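Peptidyl tryptophan dihydroxylase (Pseudomonas putida, PDB 7CTQ) dihydroxylates a peptidyl tryptophan as an FAD-dependent monooxygenase, a step essential for building the tryptophylquinone cofactor of quinohemoprotein amine dehydrogenase. Local coordinates at residues Ala282-Val287 / Gln307-Gln312; Arg303-Gln308 / Pro364-Gly369. One frame throughout, in Å; residues are numbered along the deposited sequence.

Interaction 1. Residues Ala282-Val287 / Gln307-Gln312; sequences ALQAPV and QQRIEQ
R309 reaches from helix 299-327 to the turn that precedes helix 285-294, where it meets Q284 and L283; the three residues account for most of the 144 Å² that the two segments bury. Both segments fall in the region matching the tryptophan halogenase family of flavin enzymes, and the contact is a helix-to-turn junction near the surface. Its hydrogen bonding runs through one water, which accepts from R309 NE at 2.7 Å and from the backbone Q284 N at 2.8 Å, lying in the guanidinium plane at its edge. A282 to A285 form a type I turn, and Q284 is the N-cap of the following helix, so the water joins the guanidinium to the backbone just ahead of the first helical turn. The same arginine has a direct bond outside the two segments, from NH2 to the carbonyl O of S280 in helix 274-282.

The Q284 amide makes a polar, face-on packing without a hydrogen bond: its CD is 3.9 Å above the guanidinium plane and offset toward the rim, with the two planes 31° apart. Its OE1 comes 3.5 Å from R309 CD, and this oxygen over a cationic face probably adds some electrostatic attraction.

L283, the residue before Q284, makes van der Waals contact, its CB and CD2 each 3.9 Å from R309 NH2. The reach depends on an arginine stretched from CG to NE, CG lying opposite the backbone N (chi1 170°).

Replacing R309 by a leucine would probably leave the water without its NE donor and the S280 carbonyl without this partner. With NE given to the water and NH2 to a carbonyl, the guanidinium is gripped at two nitrogens, which should restrict its rotation while Q284 lies against its face.

Interaction 2. Residues Arg303-Gln308 / Pro364-Gly369; sequences RQFHQQ and PVLRDG
F305 of helix 299-327 packs against P364 and L366, two alternate residues of strand 359-367, and these three residues make up most of the 253 Å² buried here. The phenyl ring leaves the helix with CG opposite the backbone N (chi1 -174°) and stands nearly perpendicular to the CA-CB-CG plane (chi2 -88°), a setting that brings a face toward L366 and an edge toward P364. P364 CB lies near the ring plane, 3.9 Å from F305 CD2 and 4.0 Å from F305 CB, as the two side chains run alongside one another in opposing senses.

L366 lies transverse to the F305 side chain. Its CD1 methyl is modelled over the ring face, CH-pi in kind, but so close that the spacing is doubtful. The first torsion of L366 is also well away from a staggered value, and the exact placing of this side chain, both methyls included, is therefore uncertain.

The motif is a helix laid across a beta hairpin: strand 359-367 pairs antiparallel with strand 370-378, and V371 of the partner strand also touches F305, P364 and L366. Locally the axes of helix and strand pass 8.4 Å apart at -102°, so the helix meets the strand almost crosswise.

Q304, one residue before F305, covers the proline ring from another direction. Its fully extended chain is set roughly perpendicular to P364, placing Q304 NE2 3.5 Å from P364 CD and Q304 CD 3.7 Å from P364 CG. The same NE2 donates to Q308 OE1 one helical turn on, at 3.1 Å, from within its own amide plane but above the acceptor's carbonyl plane.

In the fold
Interactions 1 and 2 have centres 8 Å apart and share helix 299-327, with Q307 and Q308 belonging to both. Along the chain, 282-287 comes first, then the overlapping helix segments 303-308 and 307-312, and last 364-369. Direct packing joins the contacts: Q284 OE1 lies 3.3 Å from F305 CZ, and V287 CB is 3.7 Å from G369 O. At neighbouring turns the long helix is thus flanked by the turn before helix 285-294 and by the hairpin of strands 359-367 and 370-378, and it joins the two. Interaction 1 is nearer the chain centre, yet its L283 side chain is still about 13 Å from FAD.

Interaction 1. Residues Ala282-Val287 / Gln307-Gln312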
loop_
_atom_site.group_PDB
_atom_site.type_symbol
_atom_site.label_atom_id
_atom_site.label_comp_id
_atom_site.label_asym_id
_atom_site.label_seq_id
_atom_site.Cartn_x
_atom_site.Cartn_y
_atom_site.Cartn_z
ATOM N N ALA A 282 -5.140 4.033 -3.047
ATOM C CA ALA A 282 -6.483 4.598 -3.011
ATOM C C ALA A 282 -6.516 6.077 -3.360
ATOM O O ALA A 282 -7.608 6.627 -3.553
ATOM C CB ALA A 282 -7.107 4.393 -1.621
ATOM N N LEU A 283 -5.349 6.719 -3.473
ATOM C CA LEU A 283 -5.293 8.171 -3.608
ATOM C C LEU A 283 -6.089 8.659 -4.813
ATOM O O LEU A 283 -6.836 9.635 -4.716
ATOM C CB LEU A 283 -3.835 8.629 -3.712
ATOM C CG LEU A 283 -3.605 10.141 -3.856
ATOM C CD1 LEU A 283 -3.894 10.872 -2.541
ATOM C CD2 LEU A 283 -2.195 10.477 -4.385
ATOM N N GLN A 284 -5.945 8.000 -5.959
ATOM C CA GLN A 284 -6.670 8.426 -7.146
ATOM C C GLN A 284 -7.817 7.486 -7.499
ATOM O O GLN A 284 -8.401 7.606 -8.579
ATOM C CB GLN A 284 -5.686 8.610 -8.307
ATOM C CG GLN A 284 -4.744 9.780 -7.988
ATOM C CD GLN A 284 -3.536 9.898 -8.908
ATOM O OE1 GLN A 284 -3.362 9.123 -9.847
ATOM N NE2 GLN A 284 -2.698 10.899 -8.642
ATOM N N ALA A 285 -8.180 6.582 -6.592
ATOM C CA ALA A 285 -9.394 5.793 -6.787
ATOM C C ALA A 285 -10.640 6.666 -6.923
ATOM O O ALA A 285 -11.448 6.411 -7.836
ATOM C CB ALA A 285 -9.538 4.778 -5.643
ATOM N N PRO A 286 -10.853 7.704 -6.101
ATOM C CA PRO A 286 -12.076 8.509 -6.286
ATOM C C PRO A 286 -12.226 9.125 -7.673
ATOM O O PRO A 286 -13.350 9.166 -8.184
ATOM C CB PRO A 286 -11.961 9.577 -5.185
ATOM C CG PRO A 286 -11.175 8.923 -4.123
ATOM C CD PRO A 286 -10.161 8.070 -4.847
ATOM N N VAL A 287 -11.147 9.595 -8.317
ATOM C CA VAL A 287 -11.354 10.156 -9.648
ATOM C C VAL A 287 -11.649 9.051 -10.660
ATOM O O VAL A 287 -12.345 9.286 -11.662
ATOM C CB VAL A 287 -10.172 11.036 -10.112
ATOM C CG1 VAL A 287 -10.182 12.395 -9.399
ATOM C CG2 VAL A 287 -8.842 10.322 -9.904
ATOM N N GLN A 307 -5.332 0.361 -13.316
ATOM C CA GLN A 307 -4.481 -0.823 -13.405
ATOM C C GLN A 307 -3.013 -0.435 -13.481
ATOM O O GLN A 307 -2.181 -0.940 -12.722
ATOM C CB GLN A 307 -4.847 -1.652 -14.636
ATOM C CG GLN A 307 -6.088 -2.488 -14.523
ATOM C CD GLN A 307 -6.704 -2.737 -15.881
ATOM O OE1 GLN A 307 -6.003 -3.050 -16.845
ATOM N NE2 GLN A 307 -8.013 -2.548 -15.978
ATOM N N GLN A 308 -2.678 0.459 -14.407
ATOM C CA GLN A 308 -1.279 0.796 -14.633
ATOM C C GLN A 308 -0.673 1.548 -13.452
ATOM O O GLN A 308 0.495 1.323 -13.108
ATOM C CB GLN A 308 -1.158 1.590 -15.932
ATOM C CG GLN A 308 -1.617 0.767 -17.135
ATOM C CD GLN A 308 -1.395 1.496 -18.441
ATOM O OE1 GLN A 308 -1.545 2.708 -18.514
ATOM N NE2 GLN A 308 -1.012 0.761 -19.475
ATOM N N ARG A 309 -1.439 2.431 -12.807
ATOM C CA ARG A 309 -0.950 3.062 -11.584
ATOM C C ARG A 309 -0.669 2.017 -10.506
ATOM O O ARG A 309 0.405 2.015 -9.889
ATOM C CB ARG A 309 -1.954 4.106 -11.075
ATOM C CG ARG A 309 -1.623 4.633 -9.662
ATOM C CD ARG A 309 -2.520 5.804 -9.214
ATOM N NE ARG A 309 -2.311 6.140 -7.800
ATOM C CZ ARG A 309 -1.290 6.876 -7.355
ATOM N NH1 ARG A 309 -0.390 7.349 -8.209
ATOM N NH2 ARG A 309 -1.165 7.141 -6.061
ATOM N N ILE A 310 -1.628 1.111 -10.267
ATOM C CA ILE A 310 -1.456 0.093 -9.230
ATOM C C ILE A 310 -0.222 -0.760 -9.510
ATOM O O ILE A 310 0.553 -1.075 -8.600
ATOM C CB ILE A 310 -2.724 -0.781 -9.117
ATOM C CG1 ILE A 310 -3.914 0.028 -8.585
ATOM C CG2 ILE A 310 -2.467 -1.979 -8.239
ATOM C CD1 ILE A 310 -3.624 0.783 -7.317
ATOM N N GLU A 311 -0.023 -1.160 -10.769
ATOM C CA GLU A 311 1.130 -1.996 -11.079
ATOM C C GLU A 311 2.437 -1.234 -10.851
ATOM O O GLU A 311 3.379 -1.768 -10.247
ATOM C CB GLU A 311 1.026 -2.520 -12.513
ATOM C CG GLU A 311 2.272 -3.274 -12.964
ATOM C CD GLU A 311 2.019 -4.214 -14.134
ATOM O OE1 GLU A 311 2.983 -4.875 -14.567
ATOM O OE2 GLU A 311 0.864 -4.302 -14.619
ATOM N N GLN A 312 2.505 0.028 -11.288
ATOM C CA GLN A 312 3.732 0.792 -11.068
ATOM C C GLN A 312 3.994 1.027 -9.576
ATOM O O GLN A 312 5.146 0.931 -9.120
ATOM C CB GLN A 312 3.680 2.107 -11.840
ATOM C CG GLN A 312 3.750 1.893 -13.343
ATOM C CD GLN A 312 4.976 1.083 -13.777
ATOM O OE1 GLN A 312 4.856 -0.016 -14.336
ATOM N NE2 GLN A 312 6.154 1.613 -13.497
HETATM O O HOH W 1 -4.690 5.566 -6.664
#

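Interaction 2. Residues Arg303-Gln308 / Pro364-Gly369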
loop_
_atom_site.group_PDB
_atom_site.type_symbol
_atom_site.label_atom_id
_atom_site.label_comp_id
_atom_site.label_asym_id
_atom_site.label_seq_id
_atom_site.Cartn_x
_atom_site.Cartn_y
_atom_site.Cartn_z
ATOM N N ARG A 303 -10.235 2.450 -16.507
ATOM C CA ARG A 303 -9.742 1.167 -16.021
ATOM C C ARG A 303 -8.244 1.050 -16.244
ATOM O O ARG A 303 -7.510 0.602 -15.354
ATOM C CB ARG A 303 -10.475 0.006 -16.702
ATOM C CG ARG A 303 -11.955 -0.142 -16.281
ATOM C CD ARG A 303 -12.768 -0.996 -17.277
ATOM N NE ARG A 303 -12.517 -2.419 -17.065
ATOM C CZ ARG A 303 -13.251 -3.405 -17.573
ATOM N NH1 ARG A 303 -12.924 -4.663 -17.312
ATOM N NH2 ARG A 303 -14.302 -3.136 -18.342
ATOM N N GLN A 304 -7.775 1.469 -17.424
ATOM C CA GLN A 304 -6.347 1.420 -17.710
ATOM C C GLN A 304 -5.575 2.327 -16.762
ATOM O O GLN A 304 -4.499 1.963 -16.273
ATOM C CB GLN A 304 -6.090 1.811 -19.162
ATOM C CG GLN A 304 -4.599 1.766 -19.530
ATOM C CD GLN A 304 -4.321 2.246 -20.944
ATOM O OE1 GLN A 304 -5.202 2.214 -21.792
ATOM N NE2 GLN A 304 -3.085 2.697 -21.199
ATOM N N PHE A 305 -6.128 3.501 -16.455
ATOM C CA PHE A 305 -5.443 4.407 -15.542
ATOM C C PHE A 305 -5.208 3.743 -14.185
ATOM O O PHE A 305 -4.100 3.807 -13.631
ATOM C CB PHE A 305 -6.244 5.708 -15.385
ATOM C CG PHE A 305 -5.532 6.740 -14.573
ATOM C CD1 PHE A 305 -5.669 6.770 -13.188
ATOM C CD2 PHE A 305 -4.691 7.658 -15.186
ATOM C CE1 PHE A 305 -4.977 7.695 -12.419
ATOM C CE2 PHE A 305 -4.003 8.606 -14.427
ATOM C CZ PHE A 305 -4.139 8.617 -13.039
ATOM N N HIS A 306 -6.226 3.079 -13.641
ATOM C CA HIS A 306 -6.079 2.474 -12.321
ATOM C C HIS A 306 -5.144 1.264 -12.348
ATOM O O HIS A 306 -4.273 1.131 -11.484
ATOM C CB HIS A 306 -7.447 2.075 -11.755
ATOM C CG HIS A 306 -7.401 1.684 -10.310
ATOM N ND1 HIS A 306 -6.994 2.553 -9.319
ATOM C CD2 HIS A 306 -7.703 0.517 -9.691
ATOM C CE1 HIS A 306 -7.041 1.933 -8.150
ATOM N NE2 HIS A 306 -7.478 0.701 -8.348
ATOM N N GLN A 307 -5.332 0.361 -13.316
ATOM C CA GLN A 307 -4.481 -0.823 -13.405
ATOM C C GLN A 307 -3.013 -0.435 -13.481
ATOM O O GLN A 307 -2.181 -0.940 -12.722
ATOM C CB GLN A 307 -4.847 -1.652 -14.636
ATOM C CG GLN A 307 -6.088 -2.488 -14.523
ATOM C CD GLN A 307 -6.704 -2.737 -15.881
ATOM O OE1 GLN A 307 -6.003 -3.050 -16.845
ATOM N NE2 GLN A 307 -8.013 -2.548 -15.978
ATOM N N GLN A 308 -2.678 0.459 -14.407
ATOM C CA GLN A 308 -1.279 0.796 -14.633
ATOM C C GLN A 308 -0.673 1.548 -13.452
ATOM O O GLN A 308 0.495 1.323 -13.108
ATOM C CB GLN A 308 -1.158 1.590 -15.932
ATOM C CG GLN A 308 -1.617 0.767 -17.135
ATOM C CD GLN A 308 -1.395 1.496 -18.441
ATOM O OE1 GLN A 308 -1.545 2.708 -18.514
ATOM N NE2 GLN A 308 -1.012 0.761 -19.475
ATOM N N PRO A 364 -3.818 7.602 -20.912
ATOM C CA PRO A 364 -4.732 8.191 -19.919
ATOM C C PRO A 364 -4.075 9.291 -19.093
ATOM O O PRO A 364 -2.922 9.171 -18.671
ATOM C CB PRO A 364 -5.102 6.997 -19.023
ATOM C CG PRO A 364 -4.818 5.783 -19.849
ATOM C CD PRO A 364 -3.667 6.150 -20.739
ATOM N N VAL A 365 -4.850 10.350 -18.822
ATOM C CA VAL A 365 -4.437 11.490 -18.001
ATOM C C VAL A 365 -5.596 11.877 -17.087
ATOM O O VAL A 365 -6.745 11.509 -17.327
ATOM C CB VAL A 365 -4.019 12.707 -18.853
ATOM C CG1 VAL A 365 -2.887 12.348 -19.792
ATOM C CG2 VAL A 365 -5.206 13.224 -19.659
ATOM N N LEU A 366 -5.285 12.641 -16.037
ATOM C CA LEU A 366 -6.286 13.205 -15.128
ATOM C C LEU A 366 -6.522 14.671 -15.453
ATOM O O LEU A 366 -5.580 15.461 -15.449
ATOM C CB LEU A 366 -5.842 13.092 -13.671
ATOM C CG LEU A 366 -6.290 11.883 -12.863
ATOM C CD1 LEU A 366 -6.160 10.631 -13.710
ATOM C CD2 LEU A 366 -5.507 11.744 -11.557
ATOM N N ARG A 367 -7.777 15.034 -15.731
ATOM C CA ARG A 367 -8.152 16.433 -15.941
ATOM C C ARG A 367 -9.522 16.671 -15.326
ATOM O O ARG A 367 -10.475 15.950 -15.642
ATOM C CB ARG A 367 -8.168 16.810 -17.429
ATOM C CG ARG A 367 -8.565 18.277 -17.687
ATOM C CD ARG A 367 -8.450 18.681 -19.169
ATOM N NE ARG A 367 -8.591 20.128 -19.374
ATOM C CZ ARG A 367 -8.617 20.722 -20.568
ATOM N NH1 ARG A 367 -8.506 19.998 -21.674
ATOM N NH2 ARG A 367 -8.748 22.041 -20.663
ATOM N N ASP A 368 -9.608 17.668 -14.439
ATOM C CA ASP A 368 -10.884 18.126 -13.867
ATOM C C ASP A 368 -11.667 16.984 -13.221
ATOM O O ASP A 368 -12.900 16.894 -13.327
ATOM C CB ASP A 368 -11.722 18.858 -14.928
ATOM C CG ASP A 368 -11.072 20.173 -15.391
ATOM O OD1 ASP A 368 -10.445 20.849 -14.543
ATOM O OD2 ASP A 368 -11.171 20.529 -16.594
ATOM N N GLY A 369 -10.946 16.101 -12.534
ATOM C CA GLY A 369 -11.565 15.005 -11.820
ATOM C C GLY A 369 -11.967 13.820 -12.672
ATOM O O GLY A 369 -12.660 12.929 -12.177
#